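Long-range contacts in hypothetical protein TT1662 (Thermus thermophilus, PDB 1UFO), which is probably a hydrolase of the alpha/beta-hydrolase fold, its natural substrate being unknown: residues 57-65 against 84-95; 167-177 against 191-202. One frame throughout, in Å; residues are numbered along the deposited sequence.

Interaction 1: 57-65 against 84-95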
loop_
_atom_site.group_PDB
_atom_site.type_symbol
_atom_site.label_atom_id
_atom_site.label_comp_id
_atom_site.label_asym_id
_atom_site.label_seq_id
_atom_site.Cartn_x
_atom_site.Cartn_y
_atom_site.Cartn_z
ATOM N N PHE A 57 -15.425 16.996 -10.756
ATOM C CA PHE A 57 -16.111 17.693 -11.819
ATOM C C PHE A 57 -15.627 17.120 -13.129
ATOM O O PHE A 57 -14.583 16.426 -13.173
ATOM C CB PHE A 57 -15.886 19.201 -11.739
ATOM C CG PHE A 57 -14.430 19.644 -11.916
ATOM C CD1 PHE A 57 -13.977 20.083 -13.175
ATOM C CD2 PHE A 57 -13.520 19.597 -10.830
ATOM C CE1 PHE A 57 -12.613 20.490 -13.349
ATOM C CE2 PHE A 57 -12.169 20.007 -10.987
ATOM C CZ PHE A 57 -11.726 20.455 -12.257
ATOM N N ASP A 58 -16.399 17.356 -14.208
ATOM C CA ASP A 58 -16.010 16.818 -15.501
ATOM C C ASP A 58 -14.881 17.623 -16.152
ATOM O O ASP A 58 -14.883 18.850 -16.125
ATOM C CB ASP A 58 -17.216 16.849 -16.462
ATOM C CG ASP A 58 -18.280 15.850 -16.106
ATOM O OD1 ASP A 58 -19.498 16.176 -16.278
ATOM O OD2 ASP A 58 -17.929 14.746 -15.662
ATOM N N ALA A 59 -13.950 16.910 -16.762
ATOM C CA ALA A 59 -12.846 17.586 -17.466
ATOM C C ALA A 59 -13.360 18.155 -18.777
ATOM O O ALA A 59 -14.418 17.782 -19.250
ATOM C CB ALA A 59 -11.739 16.535 -17.761
ATOM N N PRO A 60 -12.602 19.052 -19.341
ATOM C CA PRO A 60 -13.049 19.596 -20.642
ATOM C C PRO A 60 -13.293 18.439 -21.584
ATOM O O PRO A 60 -12.562 17.422 -21.596
ATOM C CB PRO A 60 -11.869 20.438 -21.092
ATOM C CG PRO A 60 -11.235 20.893 -19.847
ATOM C CD PRO A 60 -11.353 19.679 -18.873
ATOM N N ARG A 61 -14.339 18.552 -22.409
ATOM C CA ARG A 61 -14.738 17.562 -23.383
ATOM C C ARG A 61 -15.300 16.227 -22.862
ATOM O O ARG A 61 -15.569 15.305 -23.644
ATOM C CB ARG A 61 -13.568 17.220 -24.324
ATOM C CG ARG A 61 -13.084 18.361 -25.092
ATOM C CD ARG A 61 -11.991 17.946 -26.077
ATOM N NE ARG A 61 -12.413 17.017 -27.122
ATOM C CZ ARG A 61 -11.623 16.758 -28.159
ATOM N NH1 ARG A 61 -10.440 17.363 -28.195
ATOM N NH2 ARG A 61 -12.007 15.946 -29.159
ATOM N N HIS A 62 -15.533 16.112 -21.557
ATOM C CA HIS A 62 -15.999 14.913 -20.961
ATOM C C HIS A 62 -17.328 15.111 -20.194
ATOM O O HIS A 62 -17.694 16.239 -19.837
ATOM C CB HIS A 62 -14.951 14.445 -19.912
ATOM C CG HIS A 62 -13.718 13.875 -20.527
ATOM N ND1 HIS A 62 -12.777 14.642 -21.180
ATOM C CD2 HIS A 62 -13.301 12.580 -20.621
ATOM C CE1 HIS A 62 -11.827 13.834 -21.658
ATOM N NE2 HIS A 62 -12.130 12.591 -21.328
ATOM N N GLY A 63 -18.015 14.009 -19.981
ATOM C CA GLY A 63 -19.207 14.008 -19.173
ATOM C C GLY A 63 -20.317 14.887 -19.734
ATOM O O GLY A 63 -20.795 14.702 -20.898
ATOM N N GLU A 64 -20.703 15.868 -18.947
ATOM C CA GLU A 64 -21.782 16.778 -19.370
ATOM C C GLU A 64 -21.309 17.895 -20.223
ATOM O O GLU A 64 -22.140 18.641 -20.793
ATOM C CB GLU A 64 -22.564 17.341 -18.178
ATOM C CG GLU A 64 -23.172 16.227 -17.346
ATOM C CD GLU A 64 -24.115 16.678 -16.225
ATOM O OE1 GLU A 64 -23.666 16.840 -15.066
ATOM O OE2 GLU A 64 -25.354 16.819 -16.544
ATOM N N ARG A 65 -19.997 18.024 -20.403
ATOM C CA ARG A 65 -19.438 19.127 -21.197
ATOM C C ARG A 65 -19.407 18.858 -22.686
ATOM O O ARG A 65 -19.415 17.749 -23.078
ATOM C CB ARG A 65 -18.018 19.415 -20.663
ATOM C CG ARG A 65 -18.087 19.798 -19.195
ATOM C CD ARG A 65 -16.722 20.082 -18.559
ATOM N NE ARG A 65 -16.072 21.263 -19.155
ATOM C CZ ARG A 65 -14.956 21.802 -18.650
ATOM N NH1 ARG A 65 -14.384 21.254 -17.576
ATOM N NH2 ARG A 65 -14.396 22.887 -19.176
ATOM N N VAL A 84 -6.690 18.802 -22.945
ATOM C CA VAL A 84 -7.745 18.492 -21.897
ATOM C C VAL A 84 -7.036 18.482 -20.498
ATOM O O VAL A 84 -7.556 19.111 -19.558
ATOM C CB VAL A 84 -8.337 17.107 -22.083
ATOM C CG1 VAL A 84 -9.213 16.692 -20.808
ATOM C CG2 VAL A 84 -9.299 17.082 -23.333
ATOM N N ALA A 85 -5.870 17.847 -20.360
ATOM C CA ALA A 85 -5.168 17.817 -19.052
ATOM C C ALA A 85 -4.783 19.187 -18.535
ATOM O O ALA A 85 -4.976 19.486 -17.348
ATOM C CB ALA A 85 -3.902 16.971 -19.168
ATOM N N LEU A 86 -4.286 20.039 -19.426
ATOM C CA LEU A 86 -3.911 21.395 -18.987
ATOM C C LEU A 86 -5.158 22.214 -18.539
ATOM O O LEU A 86 -5.045 23.018 -17.597
ATOM C CB LEU A 86 -3.158 22.093 -20.159
ATOM C CG LEU A 86 -1.722 21.558 -20.302
ATOM C CD1 LEU A 86 -1.244 22.032 -21.668
ATOM C CD2 LEU A 86 -0.809 22.090 -19.193
ATOM N N GLY A 87 -6.264 22.033 -19.230
ATOM C CA GLY A 87 -7.507 22.740 -18.900
ATOM C C GLY A 87 -8.013 22.214 -17.567
ATOM O O GLY A 87 -8.427 22.960 -16.652
ATOM N N PHE A 88 -7.980 20.903 -17.468
ATOM C CA PHE A 88 -8.470 20.219 -16.237
ATOM C C PHE A 88 -7.621 20.667 -15.022
ATOM O O PHE A 88 -8.158 20.899 -13.899
ATOM C CB PHE A 88 -8.353 18.684 -16.451
ATOM C CG PHE A 88 -9.200 17.820 -15.509
ATOM C CD1 PHE A 88 -10.271 18.315 -14.825
ATOM C CD2 PHE A 88 -8.944 16.452 -15.491
ATOM C CE1 PHE A 88 -11.158 17.432 -14.122
ATOM C CE2 PHE A 88 -9.790 15.550 -14.823
ATOM C CZ PHE A 88 -10.907 16.025 -14.143
ATOM N N LYS A 89 -6.294 20.812 -15.199
ATOM C CA LYS A 89 -5.422 21.289 -14.150
ATOM C C LYS A 89 -5.820 22.674 -13.670
ATOM O O LYS A 89 -5.926 22.916 -12.459
ATOM C CB LYS A 89 -3.954 21.365 -14.690
ATOM C CG LYS A 89 -2.976 21.945 -13.669
ATOM C CD LYS A 89 -1.802 22.687 -14.317
ATOM C CE LYS A 89 -2.314 23.942 -14.980
ATOM N NZ LYS A 89 -1.192 24.824 -15.403
ATOM N N GLU A 90 -6.005 23.606 -14.617
ATOM C CA GLU A 90 -6.260 25.005 -14.211
ATOM C C GLU A 90 -7.580 25.089 -13.467
ATOM O O GLU A 90 -7.675 25.830 -12.481
ATOM C CB GLU A 90 -6.209 25.875 -15.466
ATOM C CG GLU A 90 -6.359 27.341 -15.254
ATOM C CD GLU A 90 -7.839 27.727 -15.063
ATOM O OE1 GLU A 90 -8.013 28.780 -14.434
ATOM O OE2 GLU A 90 -8.775 27.049 -15.558
ATOM N N GLU A 91 -8.565 24.337 -13.931
ATOM C CA GLU A 91 -9.907 24.319 -13.281
ATOM C C GLU A 91 -9.803 23.686 -11.897
ATOM O O GLU A 91 -10.394 24.161 -10.920
ATOM C CB GLU A 91 -10.918 23.498 -14.108
ATOM C CG GLU A 91 -11.254 24.245 -15.414
ATOM C CD GLU A 91 -11.867 23.386 -16.451
ATOM O OE1 GLU A 91 -11.919 22.156 -16.276
ATOM O OE2 GLU A 91 -12.315 23.974 -17.480
ATOM N N ALA A 92 -9.058 22.570 -11.805
ATOM C CA ALA A 92 -8.978 21.880 -10.538
ATOM C C ALA A 92 -8.344 22.735 -9.475
ATOM O O ALA A 92 -8.738 22.689 -8.318
ATOM C CB ALA A 92 -8.126 20.575 -10.733
ATOM N N ARG A 93 -7.326 23.528 -9.840
ATOM C CA ARG A 93 -6.695 24.332 -8.813
ATOM C C ARG A 93 -7.719 25.366 -8.285
ATOM O O ARG A 93 -7.794 25.589 -7.051
ATOM C CB ARG A 93 -5.462 25.039 -9.349
ATOM C CG ARG A 93 -4.704 25.633 -8.218
ATOM C CD ARG A 93 -3.347 26.121 -8.619
ATOM N NE ARG A 93 -2.669 26.638 -7.410
ATOM C CZ ARG A 93 -1.359 26.787 -7.319
ATOM N NH1 ARG A 93 -0.823 27.294 -6.208
ATOM N NH2 ARG A 93 -0.583 26.401 -8.337
ATOM N N ARG A 94 -8.500 25.950 -9.193
ATOM C CA ARG A 94 -9.512 26.948 -8.739
ATOM C C ARG A 94 -10.593 26.281 -7.888
ATOM O O ARG A 94 -10.983 26.833 -6.813
ATOM C CB ARG A 94 -10.121 27.709 -9.924
ATOM C CG ARG A 94 -9.113 28.738 -10.494
ATOM C CD ARG A 94 -9.761 29.612 -11.539
ATOM N NE ARG A 94 -10.081 28.842 -12.740
ATOM C CZ ARG A 94 -11.286 28.459 -13.163
ATOM N NH1 ARG A 94 -11.399 27.734 -14.291
ATOM N NH2 ARG A 94 -12.383 28.785 -12.486
ATOM N N VAL A 95 -11.010 25.086 -8.291
ATOM C CA VAL A 95 -12.034 24.370 -7.507
ATOM C C VAL A 95 -11.500 24.044 -6.108
ATOM O O VAL A 95 -12.192 24.197 -5.107
ATOM C CB VAL A 95 -12.472 23.073 -8.242
ATOM C CG1 VAL A 95 -13.382 22.154 -7.273
ATOM C CG2 VAL A 95 -13.289 23.454 -9.539
#
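Phe57 and Phe88 meet in this alpha/beta-hydrolase fold where the loop after strand 52-56, with Ala59, Pro60 and Arg65, lies along helix 77-103. Aromatic contacts form the inner part. The Phe88 ring turns its edge toward a face of Phe57 in an offset edge-to-face pair, with planes 81° apart and centroids 5.1 Å from each other. Val95 CG2 makes a CH-pi contact on the opposite face of Phe57, and Ala92 CB lies at its edge. Phe57 CG stands between its backbone N and carbonyl carbon (chi1 63°), a rotamer that sends the ring into this slot. A small residue suits position 59, because its methyl sits almost exactly over the middle of Phe88: Ala59 CB is 3.4 Å from the ring centroid.

Aliphatic contacts continue toward the start of 84-95. Pro60 leans its ring on the backbone around Phe88, where Gly87 allows a close approach, and Val84 CG1 comes within 3.5 Å of Pro60 O. The same carbonyl accepts a hydrogen bond from His62 ND1, while His62 NE2 is hydrogen-bonded to the backbone N of Gln34 in another loop. Strand 25-30 adds Leu30 beside Phe57, Phe88 and Ala92.

The polar part is a salt bridge between the partly exposed Arg65 and the buried Glu91, whose carboxylate needs such a partner. Arg65, long enough to reach back across the loop, grips Glu91 end-on, NH1 to OE1 and NH2 to OE2, both on the syn side but tilted out of the carboxylate plane. Pro60 CA covers one guanidinium face. Two such bonds fix the rotation of both groups, and the positive charge should favour an ionised Glu91. Arg65 NH1 serves the loop as well, binding Asp58 O at 2.9 Å in the plane of the guanidinium.

Interaction 2: 167-177 against 191-202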
loop_
_atom_site.group_PDB
_atom_site.type_symbol
_atom_site.label_atom_id
_atom_site.label_comp_id
_atom_site.label_asym_id
_atom_site.label_seq_id
_atom_site.Cartn_x
_atom_site.Cartn_y
_atom_site.Cartn_z
ATOM N N GLY A 167 10.662 17.757 -9.305
ATOM C CA GLY A 167 10.391 17.306 -7.932
ATOM C C GLY A 167 10.632 18.318 -6.859
ATOM O O GLY A 167 10.017 18.335 -5.822
ATOM N N GLU A 168 11.572 19.199 -7.134
ATOM C CA GLU A 168 11.869 20.202 -6.148
ATOM C C GLU A 168 10.673 21.159 -5.924
ATOM O O GLU A 168 10.597 21.806 -4.877
ATOM C CB GLU A 168 13.130 20.933 -6.593
ATOM C CG GLU A 168 12.990 21.822 -7.814
ATOM C CD GLU A 168 12.905 21.097 -9.146
ATOM O OE1 GLU A 168 13.280 19.894 -9.276
ATOM O OE2 GLU A 168 12.477 21.789 -10.111
ATOM N N ALA A 169 9.709 21.229 -6.841
ATOM C CA ALA A 169 8.563 22.130 -6.665
ATOM C C ALA A 169 7.414 21.425 -5.891
ATOM O O ALA A 169 6.462 22.082 -5.481
ATOM C CB ALA A 169 8.027 22.598 -8.069
ATOM N N TYR A 170 7.552 20.103 -5.701
ATOM C CA TYR A 170 6.485 19.297 -5.013
ATOM C C TYR A 170 6.397 19.510 -3.517
ATOM O O TYR A 170 5.407 19.090 -2.891
ATOM C CB TYR A 170 6.700 17.796 -5.262
ATOM C CG TYR A 170 6.285 17.279 -6.658
ATOM C CD1 TYR A 170 5.544 16.078 -6.771
ATOM C CD2 TYR A 170 6.656 17.921 -7.857
ATOM C CE1 TYR A 170 5.164 15.544 -8.022
ATOM C CE2 TYR A 170 6.290 17.381 -9.118
ATOM C CZ TYR A 170 5.564 16.210 -9.184
ATOM O OH TYR A 170 5.277 15.695 -10.382
ATOM N N GLY A 171 7.425 20.154 -2.927
ATOM C CA GLY A 171 7.376 20.442 -1.511
ATOM C C GLY A 171 7.187 19.266 -0.556
ATOM O O GLY A 171 6.647 19.436 0.553
ATOM N N GLY A 172 7.591 18.099 -1.027
ATOM C CA GLY A 172 7.496 16.901 -0.214
ATOM C C GLY A 172 6.051 16.526 0.100
ATOM O O GLY A 172 5.834 15.790 1.047
ATOM N N VAL A 173 5.086 16.980 -0.699
ATOM C CA VAL A 173 3.683 16.631 -0.423
ATOM C C VAL A 173 3.520 15.080 -0.473
ATOM O O VAL A 173 3.936 14.428 -1.436
ATOM C CB VAL A 173 2.770 17.213 -1.505
ATOM C CG1 VAL A 173 1.357 16.595 -1.415
ATOM C CG2 VAL A 173 2.752 18.771 -1.336
ATOM N N PRO A 174 2.889 14.479 0.545
ATOM C CA PRO A 174 2.698 13.024 0.540
ATOM C C PRO A 174 2.039 12.559 -0.760
ATOM O O PRO A 174 1.041 13.107 -1.194
ATOM C CB PRO A 174 1.775 12.731 1.715
ATOM C CG PRO A 174 2.210 13.919 2.775
ATOM C CD PRO A 174 2.384 15.125 1.795
ATOM N N LEU A 175 2.626 11.539 -1.350
ATOM C CA LEU A 175 2.164 11.078 -2.643
ATOM C C LEU A 175 2.229 9.578 -2.720
ATOM O O LEU A 175 3.279 8.976 -2.516
ATOM C CB LEU A 175 3.058 11.684 -3.774
ATOM C CG LEU A 175 2.916 11.118 -5.209
ATOM C CD1 LEU A 175 1.525 11.411 -5.635
ATOM C CD2 LEU A 175 3.873 11.781 -6.123
ATOM N N LEU A 176 1.080 8.977 -3.027
ATOM C CA LEU A 176 1.036 7.502 -3.158
ATOM C C LEU A 176 0.602 7.130 -4.556
ATOM O O LEU A 176 -0.441 7.606 -4.991
ATOM C CB LEU A 176 0.013 6.865 -2.156
ATOM C CG LEU A 176 -0.328 5.427 -2.417
ATOM C CD1 LEU A 176 1.010 4.629 -2.220
ATOM C CD2 LEU A 176 -1.382 4.971 -1.409
ATOM N N HIS A 177 1.411 6.341 -5.263
ATOM C CA HIS A 177 1.019 5.859 -6.598
ATOM C C HIS A 177 0.460 4.444 -6.369
ATOM O O HIS A 177 1.070 3.619 -5.684
ATOM C CB HIS A 177 2.208 5.800 -7.568
ATOM C CG HIS A 177 2.265 6.926 -8.528
ATOM N ND1 HIS A 177 1.576 6.905 -9.733
ATOM C CD2 HIS A 177 2.867 8.158 -8.469
ATOM C CE1 HIS A 177 1.770 8.065 -10.365
ATOM N NE2 HIS A 177 2.538 8.835 -9.605
HETATM N N MSE A 191 5.216 4.326 -14.034
HETATM C CA MSE A 191 4.997 4.711 -12.663
HETATM C C MSE A 191 6.306 4.615 -11.905
HETATM O O MSE A 191 6.665 5.476 -11.156
HETATM C CB MSE A 191 3.952 3.792 -12.029
HETATM C CG MSE A 191 3.656 4.161 -10.525
HETATM SE SE MSE A 191 4.898 3.378 -9.258
HETATM C CE MSE A 191 3.796 1.933 -9.156
ATOM N N GLU A 192 7.099 3.574 -12.185
ATOM C CA GLU A 192 8.375 3.459 -11.452
ATOM C C GLU A 192 9.357 4.641 -11.853
ATOM O O GLU A 192 10.068 5.180 -10.980
ATOM C CB GLU A 192 8.985 2.071 -11.804
ATOM C CG GLU A 192 8.230 0.949 -11.074
ATOM C CD GLU A 192 8.574 -0.522 -11.561
ATOM O OE1 GLU A 192 8.808 -0.786 -12.797
ATOM O OE2 GLU A 192 8.574 -1.454 -10.725
ATOM N N LYS A 193 9.311 5.007 -13.129
ATOM C CA LYS A 193 10.149 6.101 -13.659
ATOM C C LYS A 193 9.705 7.394 -12.977
ATOM O O LYS A 193 10.523 8.276 -12.663
ATOM C CB LYS A 193 9.939 6.232 -15.142
ATOM C CG LYS A 193 10.711 7.312 -15.868
ATOM C CD LYS A 193 10.140 7.304 -17.250
ATOM C CE LYS A 193 10.314 8.566 -17.988
ATOM N NZ LYS A 193 11.731 8.628 -18.433
ATOM N N THR A 194 8.390 7.489 -12.724
ATOM C CA THR A 194 7.937 8.702 -12.009
ATOM C C THR A 194 8.553 8.802 -10.597
ATOM O O THR A 194 9.095 9.832 -10.147
ATOM C CB THR A 194 6.389 8.646 -11.889
ATOM O OG1 THR A 194 5.843 8.719 -13.188
ATOM C CG2 THR A 194 5.814 9.816 -11.079
ATOM N N LEU A 195 8.464 7.700 -9.845
ATOM C CA LEU A 195 8.966 7.695 -8.505
ATOM C C LEU A 195 10.474 7.860 -8.450
ATOM O O LEU A 195 10.948 8.478 -7.587
ATOM C CB LEU A 195 8.538 6.419 -7.785
ATOM C CG LEU A 195 7.298 6.570 -6.875
ATOM C CD1 LEU A 195 6.116 7.178 -7.487
ATOM C CD2 LEU A 195 6.969 5.205 -6.451
ATOM N N GLU A 196 11.185 7.291 -9.397
ATOM C CA GLU A 196 12.624 7.408 -9.391
ATOM C C GLU A 196 13.036 8.848 -9.705
ATOM O O GLU A 196 14.015 9.361 -9.121
ATOM C CB GLU A 196 13.233 6.441 -10.411
ATOM C CG GLU A 196 14.810 6.567 -10.349
ATOM C CD GLU A 196 15.371 6.472 -8.886
ATOM O OE1 GLU A 196 15.040 5.489 -8.187
ATOM O OE2 GLU A 196 16.117 7.391 -8.415
ATOM N N ALA A 197 12.258 9.555 -10.545
ATOM C CA ALA A 197 12.594 10.926 -10.860
ATOM C C ALA A 197 12.358 11.794 -9.649
ATOM O O ALA A 197 13.073 12.791 -9.398
ATOM C CB ALA A 197 11.791 11.455 -12.068
ATOM N N LEU A 198 11.330 11.452 -8.858
ATOM C CA LEU A 198 10.981 12.275 -7.708
ATOM C C LEU A 198 11.774 11.913 -6.443
ATOM O O LEU A 198 11.899 12.793 -5.583
ATOM C CB LEU A 198 9.490 12.061 -7.359
ATOM C CG LEU A 198 8.554 12.703 -8.413
ATOM C CD1 LEU A 198 7.101 12.326 -8.132
ATOM C CD2 LEU A 198 8.620 14.208 -8.404
ATOM N N ARG A 199 12.214 10.662 -6.347
ATOM C CA ARG A 199 12.932 10.198 -5.146
ATOM C C ARG A 199 13.955 11.129 -4.515
ATOM O O ARG A 199 13.927 11.311 -3.302
ATOM C CB ARG A 199 13.618 8.859 -5.389
ATOM C CG ARG A 199 14.567 8.495 -4.268
ATOM C CD ARG A 199 15.416 7.281 -4.718
ATOM N NE ARG A 199 16.299 7.610 -5.842
ATOM C CZ ARG A 199 17.368 8.393 -5.777
ATOM N NH1 ARG A 199 18.068 8.620 -6.879
ATOM N NH2 ARG A 199 17.760 8.924 -4.625
ATOM N N PRO A 200 14.861 11.745 -5.294
ATOM C CA PRO A 200 15.860 12.633 -4.687
ATOM C C PRO A 200 15.247 13.863 -4.030
ATOM O O PRO A 200 15.886 14.505 -3.200
ATOM C CB PRO A 200 16.746 13.014 -5.862
ATOM C CG PRO A 200 16.460 11.933 -6.947
ATOM C CD PRO A 200 15.051 11.621 -6.761
ATOM N N HIS A 201 14.011 14.184 -4.424
ATOM C CA HIS A 201 13.297 15.337 -3.884
ATOM C C HIS A 201 12.331 15.040 -2.717
ATOM O O HIS A 201 11.612 15.925 -2.254
ATOM C CB HIS A 201 12.524 15.999 -5.042
ATOM C CG HIS A 201 13.404 16.422 -6.172
ATOM N ND1 HIS A 201 14.283 17.475 -6.068
ATOM C CD2 HIS A 201 13.554 15.928 -7.429
ATOM C CE1 HIS A 201 14.940 17.621 -7.211
ATOM N NE2 HIS A 201 14.517 16.694 -8.055
ATOM N N TYR A 202 12.307 13.798 -2.285
ATOM C CA TYR A 202 11.499 13.328 -1.165
ATOM C C TYR A 202 12.471 12.637 -0.147
ATOM O O TYR A 202 12.329 11.448 0.218
ATOM C CB TYR A 202 10.449 12.355 -1.665
ATOM C CG TYR A 202 9.202 13.068 -2.158
ATOM C CD1 TYR A 202 9.135 13.681 -3.412
ATOM C CD2 TYR A 202 8.104 13.123 -1.355
ATOM C CE1 TYR A 202 7.944 14.346 -3.823
ATOM C CE2 TYR A 202 6.954 13.737 -1.717
ATOM C CZ TYR A 202 6.878 14.349 -2.988
ATOM O OH TYR A 202 5.678 14.883 -3.448
HETATM O O HOH W 1 9.629 17.671 -3.034
HETATM O O HOH W 2 12.046 15.454 -10.202
#
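The Tyr170 ring carries Leu198 CD2 on one face, 3.7 Å from its centroid, and meets the hydroxyl of Tyr202 at its edge. The two tyrosine side chains cross at about a right angle. Over a face of Tyr202 lies Gly172 CA, at the type I' turn of 170-173, where positive phi angles suit glycine. His201 lays one face of its ring on the peptide between Gly167 and Glu168, with Gly167 C 3.4 Å from His201 CG; glycine at 167 lets the ring lie this close to the backbone.

Tyrosine at 202 joins apolar and polar roles: its ring packs against the turn, and its OH donates to Val173 O (2.7 Å), in the carbonyl plane and on a lone pair. Two waters bridge the backbones. One links Gly167 O, Gly172 N and His201 O; the other runs from Gly167 N to Ala197 O.

Farther along, His177 packs against three helix side chains. CG of Met191 (a selenomethionine in this structure), anti to its backbone N (chi1 -180°), comes 3.5 Å from His177 ND1; the bends beyond it turn the selenium, which lies oblique to the ring. Leu195 CD1 and Thr194 CG2 also approach obliquely. His177 NE2 is hydrogen-bonded to His120 NE2, and the Tyr170 hydroxyl to His120 ND1.

The contact belongs to the beta-alpha-beta unit of strand 175-180, helix 188-198 and strand 207-212, with the segments 175-177 and 191-198 running nearly antiparallel at 156°. Strands 132-135 and 207-212 flank strand 175-180, and helix 114-124 brings His120 against Leu175, Thr194 and Leu198.

Both contacts join a helix to chain that borders or enters a strand of the same mixed sheet, yet lie on opposite sides of the chain's centre, with their own centres 24 Å apart and nearest atoms about 9 Å apart. Interaction 1 closes before interaction 2 opens. The first follows strand 52-56 and uses helix 77-103; the second begins just before strand 175-180 and uses helix 188-198. Between these two strands in the sheet come 25-30, 107-112 and 132-135. Strand 107-112 leads into a probable nucleophile elbow at Ser113, and Ser113, Asp183 and His217 are arranged as in a catalytic triad. The side chains of Phe88 and Met191 lie near, without touching, elbow and triad respectively.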